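Long-range contacts in Tat pathway signal sequence domain protein (Parabacteroides merdae, PDB 4Q9A), which is a putative GDSL-like lipase or acylhydrolase that probably hydrolyses ester or acyl bonds, its natural substrate being unknown: residues D19-Q25 with P68-G74; V144-P148 with F169-R174; T182-P186 with E224-L228; L83-E88 with L130-T134. All blocks are in the same frame, centred on the assembly; numbering follows the deposited sequence.

Interactions 1 and 2 are buried, whereas 3 and 4 are only partly so. Interaction 1 lies within the central parallel sheet and is built of backbone hydrogen bonds between two strands. Interactions 2 and 3 set helices against the other end of the same sheet: their strands, 142-146 and 183-185, are neighbours, but helices 167-179 and 212-226 pack on its two faces. Interaction 2 adds a salt bridge with a weak hydrogen bond to apolar packing, while interaction 3 is aliphatic packing, with methyls also lying against backbone carbonyls. Interaction 4 belongs to the helical layer and is the most aromatic, with indole, phenol and guanidinium groups; its Arg86 and Trp87 reach back to Arg73 and Gln25 of interaction 1.

Interaction 1: D19-Q25 with P68-G74; sequences DCVILFQ and PKIYNRG
With its ring carbon CG beside the backbone N (chi1 -69°), Phe24 brings a ring edge to Ile70, CE1 lying 3.6 Å from CG2 in the ring plane. On the other face of the sheet Leu23 CD1 rests 3.8 Å from Tyr71 CB and against Arg73 CG. Ile22, Phe24 and Ile70 lie on the face covered by helix 51-62; the face with Val21, Lys69 and Tyr71 is more open, suiting a lysine and a tyrosine. Ile22 lies alongside Ile70, its CD1 3.9 Å from Pro68 CB. Five nearly straight backbone bonds join the strands, from Lys69 N to Cys20 O (2.9 Å) through to Arg73 N to Phe24 O (2.8 Å). Asn72 OD1 closes an Asx turn on Gly74 N, while its ND2 donates to Phe47 O. Gln25 bends at chi2 (64°), placing NE2 3.4 Å from Arg73 CB, and its OE1 takes a weak bond from Arg86, which also binds Arg73 O. Replacing Gln25 with alanine is likely to deprive Arg86 of that acceptor and open a gap beside Arg73. Helix 51-62 connects the strands, a beta-alpha-beta unit of the SGNH hydrolase fold, in which strand 21-26 leads into the GDS sequence with Ser28, present here as phosphoserine.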
loop_
_atom_site.group_PDB
_atom_site.type_symbol
_atom_site.label_atom_id
_atom_site.label_comp_id
_atom_site.label_asym_id
_atom_site.label_seq_id
_atom_site.Cartn_x
_atom_site.Cartn_y
_atom_site.Cartn_z
ATOM N N ASP A 19 16.133 8.425 11.815
ATOM C CA ASP A 19 15.737 9.634 11.090
ATOM C C ASP A 19 16.419 9.717 9.697
ATOM O O ASP A 19 16.680 10.816 9.207
ATOM C CB ASP A 19 16.010 10.908 11.930
ATOM C CG ASP A 19 15.585 10.809 13.383
ATOM O OD1 ASP A 19 14.390 10.533 13.638
ATOM O OD2 ASP A 19 16.437 11.038 14.271
ATOM N N CYS A 20 16.658 8.565 9.052
ATOM C CA CYS A 20 17.264 8.488 7.716
ATOM C C CYS A 20 16.321 9.070 6.658
ATOM O O CYS A 20 15.104 8.889 6.747
ATOM C CB CYS A 20 17.643 7.050 7.367
ATOM S SG CYS A 20 16.223 5.915 7.301
ATOM N N VAL A 21 16.882 9.755 5.648
ATOM C CA VAL A 21 16.077 10.351 4.578
ATOM C C VAL A 21 16.093 9.403 3.360
ATOM O O VAL A 21 17.167 9.024 2.878
ATOM C CB VAL A 21 16.546 11.809 4.255
ATOM C CG1 VAL A 21 15.980 12.333 2.934
ATOM C CG2 VAL A 21 16.168 12.751 5.388
ATOM N N ILE A 22 14.897 9.007 2.890
ATOM C CA ILE A 22 14.764 8.148 1.699
ATOM C C ILE A 22 14.040 8.963 0.628
ATOM O O ILE A 22 12.981 9.543 0.898
ATOM C CB ILE A 22 14.099 6.765 1.962
ATOM C CG1 ILE A 22 14.911 5.952 2.985
ATOM C CG2 ILE A 22 13.957 5.976 0.665
ATOM C CD1 ILE A 22 14.049 5.168 3.953
ATOM N N LEU A 23 14.647 9.045 -0.566
ATOM C CA LEU A 23 14.102 9.835 -1.659
ATOM C C LEU A 23 13.937 8.999 -2.914
ATOM O O LEU A 23 14.892 8.403 -3.415
ATOM C CB LEU A 23 14.985 11.079 -1.941
ATOM C CG LEU A 23 14.626 11.934 -3.162
ATOM C CD1 LEU A 23 13.266 12.605 -3.009
ATOM C CD2 LEU A 23 15.694 12.953 -3.431
ATOM N N PHE A 24 12.719 9.016 -3.441
ATOM C CA PHE A 24 12.325 8.348 -4.679
ATOM C C PHE A 24 12.323 9.374 -5.780
ATOM O O PHE A 24 11.725 10.457 -5.650
ATOM C CB PHE A 24 10.954 7.662 -4.536
ATOM C CG PHE A 24 11.027 6.484 -3.602
ATOM C CD1 PHE A 24 10.842 6.646 -2.232
ATOM C CD2 PHE A 24 11.324 5.219 -4.080
ATOM C CE1 PHE A 24 10.966 5.564 -1.364
ATOM C CE2 PHE A 24 11.420 4.133 -3.210
ATOM C CZ PHE A 24 11.254 4.317 -1.855
ATOM N N GLN A 25 13.042 9.058 -6.838
ATOM C CA GLN A 25 13.187 9.936 -7.978
ATOM C C GLN A 25 12.914 9.126 -9.265
ATOM O O GLN A 25 13.183 7.910 -9.310
ATOM C CB GLN A 25 14.595 10.556 -7.930
ATOM C CG GLN A 25 14.877 11.621 -8.956
ATOM C CD GLN A 25 14.023 12.839 -8.805
ATOM O OE1 GLN A 25 13.070 13.049 -9.564
ATOM N NE2 GLN A 25 14.404 13.698 -7.889
ATOM N N PRO A 68 11.942 6.660 9.585
ATOM C CA PRO A 68 12.503 7.259 8.367
ATOM C C PRO A 68 11.637 8.382 7.792
ATOM O O PRO A 68 10.409 8.390 7.976
ATOM C CB PRO A 68 12.581 6.073 7.400
ATOM C CG PRO A 68 11.583 5.118 7.859
ATOM C CD PRO A 68 11.419 5.301 9.325
ATOM N N LYS A 69 12.290 9.346 7.133
ATOM C CA LYS A 69 11.608 10.466 6.485
ATOM C C LYS A 69 11.672 10.181 4.994
ATOM O O LYS A 69 12.765 10.218 4.409
ATOM C CB LYS A 69 12.238 11.834 6.861
ATOM C CG LYS A 69 12.679 12.001 8.330
ATOM C CD LYS A 69 12.741 13.481 8.725
ATOM C CE LYS A 69 13.763 13.755 9.788
ATOM N NZ LYS A 69 13.855 15.196 10.105
ATOM N N ILE A 70 10.521 9.799 4.399
ATOM C CA ILE A 70 10.434 9.386 2.993
ATOM C C ILE A 70 9.792 10.484 2.123
ATOM O O ILE A 70 8.752 11.056 2.474
ATOM C CB ILE A 70 9.713 8.014 2.852
ATOM C CG1 ILE A 70 10.295 6.982 3.864
ATOM C CG2 ILE A 70 9.845 7.478 1.417
ATOM C CD1 ILE A 70 9.532 5.716 4.041
ATOM N N TYR A 71 10.449 10.772 0.987
ATOM C CA TYR A 71 10.063 11.805 0.022
ATOM C C TYR A 71 9.985 11.240 -1.391
ATOM O O TYR A 71 10.673 10.264 -1.699
ATOM C CB TYR A 71 11.083 12.972 0.063
ATOM C CG TYR A 71 11.042 13.748 1.356
ATOM C CD1 TYR A 71 10.123 14.774 1.546
ATOM C CD2 TYR A 71 11.924 13.460 2.392
ATOM C CE1 TYR A 71 10.078 15.492 2.737
ATOM C CE2 TYR A 71 11.886 14.172 3.592
ATOM C CZ TYR A 71 10.963 15.192 3.756
ATOM O OH TYR A 71 10.879 15.902 4.925
ATOM N N ASN A 72 9.161 11.880 -2.251
ATOM C CA ASN A 72 8.987 11.542 -3.667
ATOM C C ASN A 72 9.179 12.809 -4.495
ATOM O O ASN A 72 8.523 13.823 -4.225
ATOM C CB ASN A 72 7.601 10.913 -3.921
ATOM C CG ASN A 72 7.295 10.437 -5.338
ATOM O OD1 ASN A 72 8.028 10.670 -6.315
ATOM N ND2 ASN A 72 6.145 9.792 -5.494
ATOM N N ARG A 73 10.091 12.775 -5.484
ATOM C CA ARG A 73 10.297 13.950 -6.336
ATOM C C ARG A 73 10.126 13.635 -7.848
ATOM O O ARG A 73 10.394 14.506 -8.688
ATOM C CB ARG A 73 11.643 14.634 -6.050
ATOM C CG ARG A 73 11.622 15.491 -4.780
ATOM C CD ARG A 73 10.554 16.587 -4.760
ATOM N NE ARG A 73 9.654 16.468 -3.609
ATOM C CZ ARG A 73 8.592 17.244 -3.394
ATOM N NH1 ARG A 73 8.270 18.199 -4.260
ATOM N NH2 ARG A 73 7.827 17.047 -2.330
ATOM N N GLY A 74 9.612 12.437 -8.160
ATOM C CA GLY A 74 9.365 12.015 -9.529
ATOM C C GLY A 74 8.435 12.955 -10.272
ATOM O O GLY A 74 7.523 13.539 -9.672
#

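Interaction 2: V144-P148 with F169-R174; sequences VLCEP and FRKSAR
Apolar packing brings Pro148 onto the helix at Ala173, where the ring carbon CD lies 3.6 Å from CB. Alanine, with a single methyl, lets the helix come close to the strand end, and the compact proline ring packs against it. Leu145, pointing at the helix from the strand, adds its CD2 against the carbonyl oxygen of Ala173 as a van der Waals neighbour. Backbone and aliphatic chain meet at Arg170, whose CG lies against Pro148 O.

The charged part is a single salt bridge whose hydrogen bond is weak. Glu147 stretches out fully (chi2 -179°), and its OE2 stands 3.3 Å from Arg170 NE, with an angle of 135° at the hydrogen; carboxylate and guanidinium planes are 43° apart. Arg174 NH2 is a more distant positive neighbour, 4.4 Å from the same OE2, which would probably add to the favourable field. The other carboxylate oxygen, OE1, accepts from the backbone N of Gln188, so one glutamate serves two helices. A long side chain suits that double duty. Helix 167-179 packs here on strand 142-146 before the chain enters the adjacent strand 183-185, a beta-alpha-beta crossover of the alpha/beta/alpha SGNH hydrolase fold.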
loop_
_atom_site.group_PDB
_atom_site.type_symbol
_atom_site.label_atom_id
_atom_site.label_comp_id
_atom_site.label_asym_id
_atom_site.label_seq_id
_atom_site.Cartn_x
_atom_site.Cartn_y
_atom_site.Cartn_z
ATOM N N VAL A 144 19.912 3.217 -5.102
ATOM C CA VAL A 144 19.049 2.127 -5.522
ATOM C C VAL A 144 18.664 2.492 -6.942
ATOM O O VAL A 144 17.855 3.397 -7.139
ATOM C CB VAL A 144 17.800 1.891 -4.615
ATOM C CG1 VAL A 144 17.063 0.636 -5.034
ATOM C CG2 VAL A 144 18.169 1.814 -3.151
ATOM N N LEU A 145 19.308 1.852 -7.926
ATOM C CA LEU A 145 19.014 2.057 -9.339
ATOM C C LEU A 145 18.061 0.954 -9.787
ATOM O O LEU A 145 18.358 -0.224 -9.594
ATOM C CB LEU A 145 20.300 2.098 -10.178
ATOM C CG LEU A 145 20.135 2.612 -11.609
ATOM C CD1 LEU A 145 19.756 4.092 -11.647
ATOM C CD2 LEU A 145 21.372 2.350 -12.415
ATOM N N CYS A 146 16.894 1.342 -10.325
ATOM C CA CYS A 146 15.830 0.431 -10.757
ATOM C C CYS A 146 15.885 0.155 -12.262
ATOM O O CYS A 146 16.206 1.053 -13.061
ATOM C CB CYS A 146 14.471 0.997 -10.366
ATOM S SG CYS A 146 14.256 1.273 -8.590
ATOM N N GLU A 147 15.530 -1.079 -12.640
ATOM C CA GLU A 147 15.507 -1.508 -14.037
ATOM C C GLU A 147 14.272 -0.930 -14.760
ATOM O O GLU A 147 13.140 -1.235 -14.345
ATOM C CB GLU A 147 15.520 -3.061 -14.148
ATOM C CG GLU A 147 15.729 -3.589 -15.559
ATOM C CD GLU A 147 15.736 -5.096 -15.730
ATOM O OE1 GLU A 147 15.003 -5.792 -14.990
ATOM O OE2 GLU A 147 16.455 -5.580 -16.633
ATOM N N PRO A 148 14.461 -0.147 -15.864
ATOM C CA PRO A 148 13.291 0.291 -16.664
ATOM C C PRO A 148 12.637 -0.951 -17.302
ATOM O O PRO A 148 13.352 -1.923 -17.590
ATOM C CB PRO A 148 13.892 1.251 -17.686
ATOM C CG PRO A 148 15.310 0.853 -17.799
ATOM C CD PRO A 148 15.734 0.249 -16.500
ATOM N N PHE A 169 18.498 -0.502 -23.198
ATOM C CA PHE A 169 18.250 0.457 -22.123
ATOM C C PHE A 169 18.327 -0.249 -20.770
ATOM O O PHE A 169 18.916 0.286 -19.834
ATOM C CB PHE A 169 16.896 1.157 -22.316
ATOM C CG PHE A 169 16.929 2.284 -23.330
ATOM C CD1 PHE A 169 16.997 2.017 -24.692
ATOM C CD2 PHE A 169 16.893 3.610 -22.920
ATOM C CE1 PHE A 169 17.056 3.054 -25.624
ATOM C CE2 PHE A 169 16.937 4.649 -23.856
ATOM C CZ PHE A 169 17.014 4.362 -25.203
ATOM N N ARG A 170 17.791 -1.476 -20.687
ATOM C CA ARG A 170 17.843 -2.302 -19.472
ATOM C C ARG A 170 19.302 -2.754 -19.200
ATOM O O ARG A 170 19.726 -2.795 -18.037
ATOM C CB ARG A 170 16.903 -3.506 -19.612
ATOM C CG ARG A 170 15.416 -3.141 -19.762
ATOM C CD ARG A 170 14.548 -4.307 -20.237
ATOM N NE ARG A 170 14.905 -5.577 -19.595
ATOM C CZ ARG A 170 15.337 -6.653 -20.249
ATOM N NH1 ARG A 170 15.440 -6.638 -21.574
ATOM N NH2 ARG A 170 15.656 -7.757 -19.585
ATOM N N LYS A 171 20.070 -3.055 -20.291
ATOM C CA LYS A 171 21.488 -3.440 -20.258
ATOM C C LYS A 171 22.318 -2.324 -19.643
ATOM O O LYS A 171 23.223 -2.599 -18.853
ATOM C CB LYS A 171 22.008 -3.725 -21.685
ATOM C CG LYS A 171 21.931 -5.170 -22.163
ATOM C CD LYS A 171 22.472 -5.289 -23.604
ATOM C CE LYS A 171 22.433 -6.682 -24.206
ATOM N NZ LYS A 171 21.048 -7.204 -24.380
ATOM N N SER A 172 22.012 -1.066 -20.036
ATOM C CA SER A 172 22.712 0.128 -19.602
ATOM C C SER A 172 22.448 0.392 -18.136
ATOM O O SER A 172 23.403 0.603 -17.375
ATOM C CB SER A 172 22.314 1.330 -20.453
ATOM O OG SER A 172 22.656 1.109 -21.809
ATOM N N ALA A 173 21.179 0.330 -17.721
ATOM C CA ALA A 173 20.823 0.543 -16.317
ATOM C C ALA A 173 21.605 -0.428 -15.427
ATOM O O ALA A 173 22.204 0.015 -14.439
ATOM C CB ALA A 173 19.327 0.375 -16.111
ATOM N N ARG A 174 21.696 -1.725 -15.846
ATOM C CA ARG A 174 22.430 -2.741 -15.097
ATOM C C ARG A 174 23.927 -2.450 -15.088
ATOM O O ARG A 174 24.537 -2.519 -14.016
ATOM C CB ARG A 174 22.167 -4.147 -15.642
ATOM C CG ARG A 174 22.781 -5.244 -14.769
ATOM C CD ARG A 174 22.536 -6.641 -15.304
ATOM N NE ARG A 174 21.126 -7.035 -15.219
ATOM C CZ ARG A 174 20.534 -7.509 -14.123
ATOM N NH1 ARG A 174 21.220 -7.640 -12.991
ATOM N NH2 ARG A 174 19.245 -7.839 -14.147
#

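Interaction 3: T182-P186 with E224-L228; sequences TIFVP and EATGL
Ala225 gives up the largest area to this contact, 73 Å², and it does so with a single methyl. Its CB points toward the edge strand and rests against the carbonyl oxygen of Phe184, 3.7 Å away, and the branches of Val185, of which CG2 comes to 3.9 Å. The small alanine allows the helix end to lie close to the strand backbone.

Ile183 comes next. Its CG2, anti to the backbone N while CG1 swings beside that N (chi1 -61°), lies over the last helical turn, 3.4 Å from Ala225 O and 4.1 Å from Ala225 CB. Its CD1 approaches the same carbonyl oxygen. Strand residues alternate here: Ile183 and Val185 meet helix 212-226, whereas Phe184 turns its ring to Ala173 and Arg174 of helix 167-179. The outermost strand of the parallel sheet is thus sandwiched between helices, as in the three-layer alpha/beta/alpha fold of SGNH hydrolases.

Thr226 supplies the third surface, its CG2 meeting Ile183 CG2 methyl to methyl at 4.1 Å. The same rotation about chi1 (58°) sends OG1 back along the helix to the carbonyls of Trp222 and Met223, so the hydroxyl is satisfied while the methyl serves the packing. Gly227 follows with positive phi (77°), its N bonded to Glu224 O at 3.1 Å in a Schellman motif, a conformation that glycine adopts readily. Ile14 lies beside both Ile183 and Thr226 and bonds to the backbone of the latter.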
loop_
_atom_site.group_PDB
_atom_site.type_symbol
_atom_site.label_atom_id
_atom_site.label_comp_id
_atom_site.label_asym_id
_atom_site.label_seq_id
_atom_site.Cartn_x
_atom_site.Cartn_y
_atom_site.Cartn_z
ATOM N N THR A 182 25.956 0.144 -7.093
ATOM C CA THR A 182 24.677 0.461 -6.456
ATOM C C THR A 182 23.824 -0.806 -6.292
ATOM O O THR A 182 24.209 -1.887 -6.752
ATOM C CB THR A 182 23.905 1.497 -7.304
ATOM O OG1 THR A 182 23.395 0.862 -8.474
ATOM C CG2 THR A 182 24.748 2.689 -7.691
ATOM N N ILE A 183 22.649 -0.652 -5.666
ATOM C CA ILE A 183 21.673 -1.740 -5.573
ATOM C C ILE A 183 20.874 -1.680 -6.893
ATOM O O ILE A 183 20.635 -0.578 -7.423
ATOM C CB ILE A 183 20.773 -1.680 -4.292
ATOM C CG1 ILE A 183 21.626 -1.776 -2.988
ATOM C CG2 ILE A 183 19.609 -2.699 -4.338
ATOM C CD1 ILE A 183 21.730 -3.109 -2.311
ATOM N N PHE A 184 20.520 -2.857 -7.439
ATOM C CA PHE A 184 19.788 -2.923 -8.686
ATOM C C PHE A 184 18.452 -3.697 -8.505
ATOM O O PHE A 184 18.444 -4.861 -8.083
ATOM C CB PHE A 184 20.680 -3.526 -9.779
ATOM C CG PHE A 184 20.083 -3.431 -11.160
ATOM C CD1 PHE A 184 19.956 -2.200 -11.802
ATOM C CD2 PHE A 184 19.623 -4.569 -11.813
ATOM C CE1 PHE A 184 19.377 -2.111 -13.078
ATOM C CE2 PHE A 184 19.046 -4.482 -13.085
ATOM C CZ PHE A 184 18.941 -3.255 -13.717
ATOM N N VAL A 185 17.319 -3.030 -8.784
ATOM C CA VAL A 185 16.009 -3.685 -8.669
ATOM C C VAL A 185 15.638 -4.191 -10.088
ATOM O O VAL A 185 15.456 -3.373 -10.997
ATOM C CB VAL A 185 14.891 -2.818 -8.010
ATOM C CG1 VAL A 185 13.743 -3.706 -7.546
ATOM C CG2 VAL A 185 15.419 -2.002 -6.834
ATOM N N PRO A 186 15.616 -5.531 -10.317
ATOM C CA PRO A 186 15.356 -6.045 -11.677
ATOM C C PRO A 186 13.866 -6.233 -11.968
ATOM O O PRO A 186 13.375 -7.370 -12.074
ATOM C CB PRO A 186 16.116 -7.374 -11.688
ATOM C CG PRO A 186 16.119 -7.822 -10.252
ATOM C CD PRO A 186 15.848 -6.642 -9.368
ATOM N N GLU A 224 13.016 -6.326 -1.310
ATOM C CA GLU A 224 13.849 -7.516 -1.464
ATOM C C GLU A 224 15.252 -7.170 -1.988
ATOM O O GLU A 224 16.219 -7.603 -1.376
ATOM C CB GLU A 224 13.180 -8.525 -2.395
ATOM C CG GLU A 224 13.623 -9.957 -2.155
ATOM C CD GLU A 224 12.712 -10.989 -2.792
ATOM O OE1 GLU A 224 11.551 -11.129 -2.336
ATOM O OE2 GLU A 224 13.167 -11.667 -3.743
ATOM N N ALA A 225 15.371 -6.421 -3.107
ATOM C CA ALA A 225 16.670 -6.068 -3.702
ATOM C C ALA A 225 17.566 -5.302 -2.723
ATOM O O ALA A 225 18.771 -5.548 -2.675
ATOM C CB ALA A 225 16.474 -5.251 -4.977
ATOM N N THR A 226 16.966 -4.391 -1.926
ATOM C CA THR A 226 17.666 -3.558 -0.940
ATOM C C THR A 226 18.005 -4.339 0.328
ATOM O O THR A 226 18.869 -3.909 1.084
ATOM C CB THR A 226 16.842 -2.316 -0.607
ATOM O OG1 THR A 226 15.561 -2.714 -0.108
ATOM C CG2 THR A 226 16.697 -1.377 -1.798
ATOM N N GLY A 227 17.330 -5.466 0.540
ATOM C CA GLY A 227 17.509 -6.318 1.705
ATOM C C GLY A 227 16.843 -5.777 2.953
ATOM O O GLY A 227 17.201 -6.177 4.068
ATOM N N LEU A 228 15.868 -4.859 2.785
ATOM C CA LEU A 228 15.156 -4.243 3.906
ATOM C C LEU A 228 13.868 -5.052 4.310
ATOM O O LEU A 228 12.884 -4.456 4.777
ATOM C CB LEU A 228 14.829 -2.768 3.578
ATOM C CG LEU A 228 16.026 -1.856 3.280
ATOM C CD1 LEU A 228 15.598 -0.613 2.520
ATOM C CD2 LEU A 228 16.761 -1.476 4.536
#

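Interaction 4: L83-E88 with L130-T134; sequences LRERWE and LLKYT
Leu130 and Trp87 make the tight side of this contact. The methyl CD1 of Leu130 stands over the indole, 3.5 Å from the centroid of its five-membered ring and only 10° off the ring normal, a clear CH-pi contact. The other methyl, CD2, packs 3.8 Å from Leu83 CB, so a branched leucine touches both a flat ring and an aliphatic chain. At the indole edge, NE1 donates to Thr134 OG1 at 2.8 Å, although the bond is bent and the oxygen tilted from the ring plane. That hydroxyl in turn donates to Leu130 O, which also takes the helical bond from Thr134 N on the opposite face of its carbonyl plane. Trp87 ends a type I turn that begins at Arg84 and links the short helices 80-84 and 88-92; these pack on helix 120-137 in one helical layer of the SGNH hydrolase fold, with the indole also touching Leu99 and Ile101 of the sheet. A phenylalanine in place of Trp87 has no N-H, so Thr134 OG1 would probably be left without that donor and Leu130 CD1 would rest on a smaller ring.

Towards solvent the chemistry turns polar and the residues are partly exposed. The guanidinium of Arg84 lies flat on the ring of Tyr133, centres 3.8 Å apart and planes at 12°, a cation-pi stack reached by a bend at chi2 (65°). Its NH1 also forms a salt bridge with Glu88 OE2 at 2.9 Å, which probably restrains the group over the ring. Tyr133 OH makes a weak bond to that same oxygen. Tyr133 and Trp87 meet only rim to rim.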
loop_
_atom_site.group_PDB
_atom_site.type_symbol
_atom_site.label_atom_id
_atom_site.label_comp_id
_atom_site.label_asym_id
_atom_site.label_seq_id
_atom_site.Cartn_x
_atom_site.Cartn_y
_atom_site.Cartn_z
ATOM N N LEU A 83 16.010 15.017 -15.256
ATOM C CA LEU A 83 16.295 14.792 -13.830
ATOM C C LEU A 83 17.434 15.703 -13.420
ATOM O O LEU A 83 17.341 16.361 -12.386
ATOM C CB LEU A 83 16.660 13.327 -13.480
ATOM C CG LEU A 83 15.617 12.234 -13.628
ATOM C CD1 LEU A 83 16.171 10.928 -13.129
ATOM C CD2 LEU A 83 14.326 12.549 -12.890
ATOM N N ARG A 84 18.508 15.750 -14.228
ATOM C CA ARG A 84 19.664 16.611 -13.978
ATOM C C ARG A 84 19.236 18.116 -13.882
ATOM O O ARG A 84 19.675 18.794 -12.963
ATOM C CB ARG A 84 20.745 16.389 -15.062
ATOM C CG ARG A 84 22.055 17.161 -14.875
ATOM C CD ARG A 84 22.854 16.750 -13.645
ATOM N NE ARG A 84 24.108 17.498 -13.501
ATOM C CZ ARG A 84 24.209 18.705 -12.945
ATOM N NH1 ARG A 84 23.125 19.328 -12.488
ATOM N NH2 ARG A 84 25.387 19.309 -12.862
ATOM N N GLU A 85 18.347 18.597 -14.787
ATOM C CA GLU A 85 17.798 19.958 -14.803
ATOM C C GLU A 85 17.239 20.435 -13.454
ATOM O O GLU A 85 17.122 21.646 -13.263
ATOM C CB GLU A 85 16.629 20.044 -15.783
ATOM C CG GLU A 85 16.950 20.078 -17.255
ATOM C CD GLU A 85 15.697 20.165 -18.113
ATOM O OE1 GLU A 85 14.591 19.805 -17.631
ATOM O OE2 GLU A 85 15.829 20.609 -19.276
ATOM N N ARG A 86 16.820 19.505 -12.568
ATOM C CA ARG A 86 16.200 19.835 -11.279
ATOM C C ARG A 86 16.834 19.038 -10.142
ATOM O O ARG A 86 16.252 18.920 -9.055
ATOM C CB ARG A 86 14.674 19.588 -11.333
ATOM C CG ARG A 86 14.289 18.215 -11.875
ATOM C CD ARG A 86 12.786 18.010 -11.953
ATOM N NE ARG A 86 12.432 16.618 -12.264
ATOM C CZ ARG A 86 12.177 15.687 -11.348
ATOM N NH1 ARG A 86 12.239 15.982 -10.053
ATOM N NH2 ARG A 86 11.844 14.460 -11.719
ATOM N N TRP A 87 18.032 18.509 -10.392
ATOM C CA TRP A 87 18.734 17.660 -9.452
ATOM C C TRP A 87 19.132 18.382 -8.160
ATOM O O TRP A 87 19.226 17.743 -7.112
ATOM C CB TRP A 87 19.967 17.064 -10.132
ATOM C CG TRP A 87 20.364 15.740 -9.569
ATOM C CD1 TRP A 87 21.530 15.446 -8.937
ATOM C CD2 TRP A 87 19.565 14.544 -9.520
ATOM N NE1 TRP A 87 21.539 14.125 -8.553
ATOM C CE2 TRP A 87 20.344 13.547 -8.900
ATOM C CE3 TRP A 87 18.295 14.196 -10.010
ATOM C CZ2 TRP A 87 19.885 12.236 -8.728
ATOM C CZ3 TRP A 87 17.843 12.897 -9.841
ATOM C CH2 TRP A 87 18.628 11.935 -9.202
ATOM N N GLU A 88 19.360 19.700 -8.227
ATOM C CA GLU A 88 19.776 20.496 -7.072
ATOM C C GLU A 88 18.616 20.696 -6.106
ATOM O O GLU A 88 18.783 20.479 -4.915
ATOM C CB GLU A 88 20.351 21.856 -7.509
ATOM C CG GLU A 88 21.705 21.784 -8.208
ATOM C CD GLU A 88 21.777 21.103 -9.570
ATOM O OE1 GLU A 88 20.909 21.365 -10.437
ATOM O OE2 GLU A 88 22.722 20.308 -9.771
ATOM N N LEU A 130 24.888 11.758 -14.399
ATOM C CA LEU A 130 24.002 12.011 -13.249
ATOM C C LEU A 130 24.456 11.254 -11.984
ATOM O O LEU A 130 24.398 11.806 -10.884
ATOM C CB LEU A 130 22.542 11.645 -13.569
ATOM C CG LEU A 130 21.467 12.115 -12.550
ATOM C CD1 LEU A 130 21.467 13.607 -12.382
ATOM C CD2 LEU A 130 20.072 11.681 -12.972
ATOM N N LEU A 131 24.920 10.005 -12.154
ATOM C CA LEU A 131 25.396 9.168 -11.055
ATOM C C LEU A 131 26.769 9.644 -10.562
ATOM O O LEU A 131 27.010 9.625 -9.352
ATOM C CB LEU A 131 25.436 7.690 -11.482
ATOM C CG LEU A 131 24.057 7.041 -11.667
ATOM C CD1 LEU A 131 24.139 5.776 -12.544
ATOM C CD2 LEU A 131 23.351 6.794 -10.308
ATOM N N LYS A 132 27.651 10.093 -11.485
ATOM C CA LYS A 132 28.984 10.588 -11.131
ATOM C C LYS A 132 28.841 11.826 -10.253
ATOM O O LYS A 132 29.449 11.896 -9.189
ATOM C CB LYS A 132 29.823 10.896 -12.398
ATOM C CG LYS A 132 31.274 11.280 -12.118
ATOM C CD LYS A 132 32.096 11.414 -13.395
ATOM C CE LYS A 132 33.332 12.269 -13.216
ATOM N NZ LYS A 132 33.021 13.722 -13.324
ATOM N N TYR A 133 27.982 12.762 -10.688
ATOM C CA TYR A 133 27.661 14.012 -10.012
ATOM C C TYR A 133 27.010 13.757 -8.649
ATOM O O TYR A 133 27.358 14.426 -7.672
ATOM C CB TYR A 133 26.738 14.847 -10.914
ATOM C CG TYR A 133 26.293 16.172 -10.334
ATOM C CD1 TYR A 133 27.151 17.269 -10.304
ATOM C CD2 TYR A 133 24.994 16.350 -9.872
ATOM C CE1 TYR A 133 26.743 18.497 -9.782
ATOM C CE2 TYR A 133 24.570 17.575 -9.357
ATOM C CZ TYR A 133 25.447 18.647 -9.313
ATOM O OH TYR A 133 25.028 19.855 -8.816
ATOM N N THR A 134 26.060 12.806 -8.587
ATOM C CA THR A 134 25.369 12.470 -7.344
ATOM C C THR A 134 26.377 12.023 -6.272
ATOM O O THR A 134 26.405 12.623 -5.192
ATOM C CB THR A 134 24.300 11.414 -7.580
ATOM O OG1 THR A 134 23.345 11.928 -8.505
ATOM C CG2 THR A 134 23.602 11.010 -6.292
#